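Local coordinates for WbbM protein (Klebsiella pneumoniae, PDB 6U4B) that probably transfers sugars as a bifunctional, trimeric glycosyltransferase that polymerises O-antigen, with a magnesium site in its family 8 region, at residues Asn425-Ala430 with Lys512-Arg517. Residues are numbered along the deposited sequence; the frame is centred on the assembly and turned at random.
Sequences NNLVAA and KVFYSR
The guanidinium group of Arg517 lies with one face on Leu427, whose CG sits 3.9 Å above the plane and over its centre, while at its edge NH2 donates to Asn425 O at 2.6 Å. That oxygen is tilted 19° out of the guanidinium plane, and the N-H...O angle is 149°. A water accepts from Arg517 NE and donates to both Asn425 OD1 and Asn426 OD1, so two neighbouring nitrogens of the group are tied to the same short loop. Bends at chi2 and chi3 fold the arginine chain back over Leu427, and a salt bridge from NH2 to Glu487 of helix 481-487 should further limit its rotation.

The Phe514 ring is met obliquely by two aliphatic side chains: Leu427 CD1 stands 3.8 Å from Phe514 CD1, and Val428 CG1 is 3.6 Å from Phe514 CE2. Both cross the phenylalanine at about a right angle, and Met484 of helix 481-487 adds to this buried apolar packing. Arg517 O receives Leu427 N at 2.8 Å and, more weakly, Val428 N at 3.3 Å, a bifurcated acceptor that brings the two backbones together. Asn426 ND2, by contrast, turns to Thr519 OG1.

Helix 505-513 thus gives way to a type II beta turn, Phe514 to Arg517, closed by Arg517 N to Phe514 O at 2.9 Å. The turn delivers the chain into strand 518-521, parallel to strand 428-432, a helix-to-strand connection at the edge of the mixed beta sheet in the glycosyltransferase family 8 region.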
ATOM      1  N   ASN A 425      40.281   6.452 -17.737  1.00 61.75           N
ATOM      2  CA  ASN A 425      40.785   5.088 -17.675  1.00 59.15           C
ATOM      3  C   ASN A 425      40.955   4.599 -16.241  1.00 54.68           C
ATOM      4  O   ASN A 425      41.668   3.616 -16.010  1.00 53.88           O
ATOM      5  CB  ASN A 425      42.100   4.954 -18.449  1.00 63.18           C
ATOM      6  CG  ASN A 425      43.161   5.934 -17.989  1.00 66.39           C
ATOM      7  OD1 ASN A 425      43.065   6.519 -16.910  1.00 66.64           O
ATOM      8  ND2 ASN A 425      44.187   6.114 -18.811  1.00 68.64           N
ATOM      9  N   ASN A 426      40.324   5.266 -15.278  1.00 51.58           N
ATOM     10  CA  ASN A 426      40.281   4.733 -13.925  1.00 49.58           C
ATOM     11  C   ASN A 426      39.528   3.410 -13.918  1.00 48.69           C
ATOM     12  O   ASN A 426      38.637   3.170 -14.738  1.00 43.93           O
ATOM     13  CB  ASN A 426      39.616   5.723 -12.966  1.00 48.97           C
ATOM     14  CG  ASN A 426      40.553   6.832 -12.534  1.00 50.70           C
ATOM     15  OD1 ASN A 426      41.769   6.721 -12.681  1.00 52.34           O
ATOM     16  ND2 ASN A 426      39.992   7.904 -11.984  1.00 45.72           N
ATOM     17  N   LEU A 427      39.902   2.538 -12.985  1.00 50.36           N
ATOM     18  CA  LEU A 427      39.322   1.203 -12.969  1.00 49.12           C
ATOM     19  C   LEU A 427      37.973   1.173 -12.269  1.00 43.36           C
ATOM     20  O   LEU A 427      37.103   0.383 -12.653  1.00 40.84           O
ATOM     21  CB  LEU A 427      40.291   0.222 -12.310  1.00 38.47           C
ATOM     22  CG  LEU A 427      41.631   0.094 -13.037  1.00 47.84           C
ATOM     23  CD1 LEU A 427      42.522  -0.930 -12.349  1.00 45.26           C
ATOM     24  CD2 LEU A 427      41.414  -0.267 -14.501  1.00 51.15           C
ATOM     25  N   VAL A 428      37.773   2.017 -11.253  1.00 41.63           N
ATOM     26  CA  VAL A 428      36.527   2.045 -10.497  1.00 40.58           C
ATOM     27  C   VAL A 428      36.202   3.470 -10.076  1.00 46.76           C
ATOM     28  O   VAL A 428      37.050   4.366 -10.092  1.00 49.62           O
ATOM     29  CB  VAL A 428      36.573   1.148  -9.236  1.00 40.64           C
ATOM     30  CG1 VAL A 428      36.630  -0.325  -9.608  1.00 39.96           C
ATOM     31  CG2 VAL A 428      37.753   1.538  -8.351  1.00 38.76           C
ATOM     32  N   ALA A 429      34.939   3.661  -9.699  1.00 46.66           N
ATOM     33  CA  ALA A 429      34.489   4.835  -8.968  1.00 49.27           C
ATOM     34  C   ALA A 429      33.865   4.355  -7.668  1.00 49.05           C
ATOM     35  O   ALA A 429      33.084   3.398  -7.672  1.00 49.30           O
ATOM     36  CB  ALA A 429      33.489   5.659  -9.780  1.00 45.03           C
ATOM     37  N   ALA A 430      34.221   5.003  -6.560  1.00 42.09           N
ATOM     38  CA  ALA A 430      33.779   4.548  -5.249  1.00 41.96           C
ATOM     39  C   ALA A 430      33.843   5.712  -4.272  1.00 46.15           C
ATOM     40  O   ALA A 430      34.386   6.777  -4.576  1.00 51.22           O
ATOM     41  CB  ALA A 430      34.622   3.366  -4.754  1.00 35.01           C
ATOM     42  N   LYS A 512      44.101  -2.424  -3.056  1.00 41.30           N
ATOM     43  CA  LYS A 512      45.481  -2.602  -3.493  1.00 45.71           C
ATOM     44  C   LYS A 512      45.583  -2.598  -5.013  1.00 48.35           C
ATOM     45  O   LYS A 512      46.434  -1.909  -5.587  1.00 50.36           O
ATOM     46  CB  LYS A 512      46.048  -3.898  -2.909  1.00 48.42           C
ATOM     47  CG  LYS A 512      47.350  -4.371  -3.554  1.00 48.71           C
ATOM     48  CD  LYS A 512      47.987  -5.499  -2.752  1.00 48.05           C
ATOM     49  CE  LYS A 512      49.045  -6.241  -3.562  1.00 56.27           C
ATOM     50  NZ  LYS A 512      50.128  -5.351  -4.062  1.00 57.52           N
ATOM     51  N   VAL A 513      44.712  -3.354  -5.687  1.00 49.34           N
ATOM     52  CA  VAL A 513      44.826  -3.485  -7.135  1.00 46.51           C
ATOM     53  C   VAL A 513      44.363  -2.214  -7.842  1.00 45.08           C
ATOM     54  O   VAL A 513      44.919  -1.840  -8.881  1.00 50.45           O
ATOM     55  CB  VAL A 513      44.051  -4.727  -7.617  1.00 46.02           C
ATOM     56  CG1 VAL A 513      44.018  -4.792  -9.135  1.00 46.81           C
ATOM     57  CG2 VAL A 513      44.684  -5.988  -7.055  1.00 46.51           C
ATOM     58  N   PHE A 514      43.371  -1.516  -7.294  1.00 42.54           N
ATOM     59  CA  PHE A 514      42.831  -0.328  -7.944  1.00 40.93           C
ATOM     60  C   PHE A 514      43.487   0.965  -7.469  1.00 47.60           C
ATOM     61  O   PHE A 514      43.027   2.047  -7.847  1.00 53.18           O
ATOM     62  CB  PHE A 514      41.313  -0.235  -7.727  1.00 39.81           C
ATOM     63  CG  PHE A 514      40.550  -1.469  -8.148  1.00 44.95           C
ATOM     64  CD1 PHE A 514      41.070  -2.346  -9.089  1.00 45.95           C
ATOM     65  CD2 PHE A 514      39.304  -1.747  -7.602  1.00 40.12           C
ATOM     66  CE1 PHE A 514      40.369  -3.476  -9.471  1.00 46.40           C
ATOM     67  CE2 PHE A 514      38.598  -2.874  -7.983  1.00 45.69           C
ATOM     68  CZ  PHE A 514      39.132  -3.740  -8.918  1.00 48.24           C
ATOM     69  N   TYR A 515      44.548   0.883  -6.664  1.00 49.27           N
ATOM     70  CA  TYR A 515      45.146   2.085  -6.091  1.00 48.30           C
ATOM     71  C   TYR A 515      45.592   3.051  -7.183  1.00 51.71           C
ATOM     72  O   TYR A 515      46.198   2.647  -8.181  1.00 52.50           O
ATOM     73  CB  TYR A 515      46.337   1.728  -5.201  1.00 50.66           C
ATOM     74  CG  TYR A 515      46.938   2.945  -4.530  1.00 50.82           C
ATOM     75  CD1 TYR A 515      46.210   3.664  -3.589  1.00 51.61           C
ATOM     76  CD2 TYR A 515      48.216   3.386  -4.848  1.00 48.36           C
ATOM     77  CE1 TYR A 515      46.741   4.782  -2.977  1.00 54.10           C
ATOM     78  CE2 TYR A 515      48.757   4.507  -4.238  1.00 55.06           C
ATOM     79  CZ  TYR A 515      48.011   5.198  -3.303  1.00 54.71           C
ATOM     80  OH  TYR A 515      48.527   6.309  -2.686  1.00 57.67           O
ATOM     81  N   SER A 516      45.292   4.334  -6.979  1.00 50.68           N
ATOM     82  CA  SER A 516      45.550   5.431  -7.910  1.00 50.34           C
ATOM     83  C   SER A 516      44.777   5.290  -9.217  1.00 47.09           C
ATOM     84  O   SER A 516      45.066   6.007 -10.183  1.00 51.99           O
ATOM     85  CB  SER A 516      47.050   5.593  -8.203  1.00 56.21           C
ATOM     86  OG  SER A 516      47.536   4.527  -8.997  1.00 61.39           O
ATOM     87  N   ARG A 517      43.799   4.391  -9.274  1.00 48.24           N
ATOM     88  CA  ARG A 517      42.919   4.226 -10.425  1.00 50.31           C
ATOM     89  C   ARG A 517      41.464   4.335  -9.991  1.00 49.85           C
ATOM     90  O   ARG A 517      40.590   3.619 -10.488  1.00 44.95           O
ATOM     91  CB  ARG A 517      43.168   2.891 -11.126  1.00 47.11           C
ATOM     92  CG  ARG A 517      44.638   2.562 -11.389  1.00 50.43           C
ATOM     93  CD  ARG A 517      45.234   3.404 -12.512  1.00 51.85           C
ATOM     94  NE  ARG A 517      44.488   3.275 -13.763  1.00 54.55           N
ATOM     95  CZ  ARG A 517      44.579   2.238 -14.591  1.00 57.23           C
ATOM     96  NH1 ARG A 517      45.381   1.220 -14.305  1.00 55.76           N
ATOM     97  NH2 ARG A 517      43.862   2.216 -15.707  1.00 55.69           N
TER
HETATM   98  O   HOH W   1      43.707   5.635 -14.371  1.00 46.45           O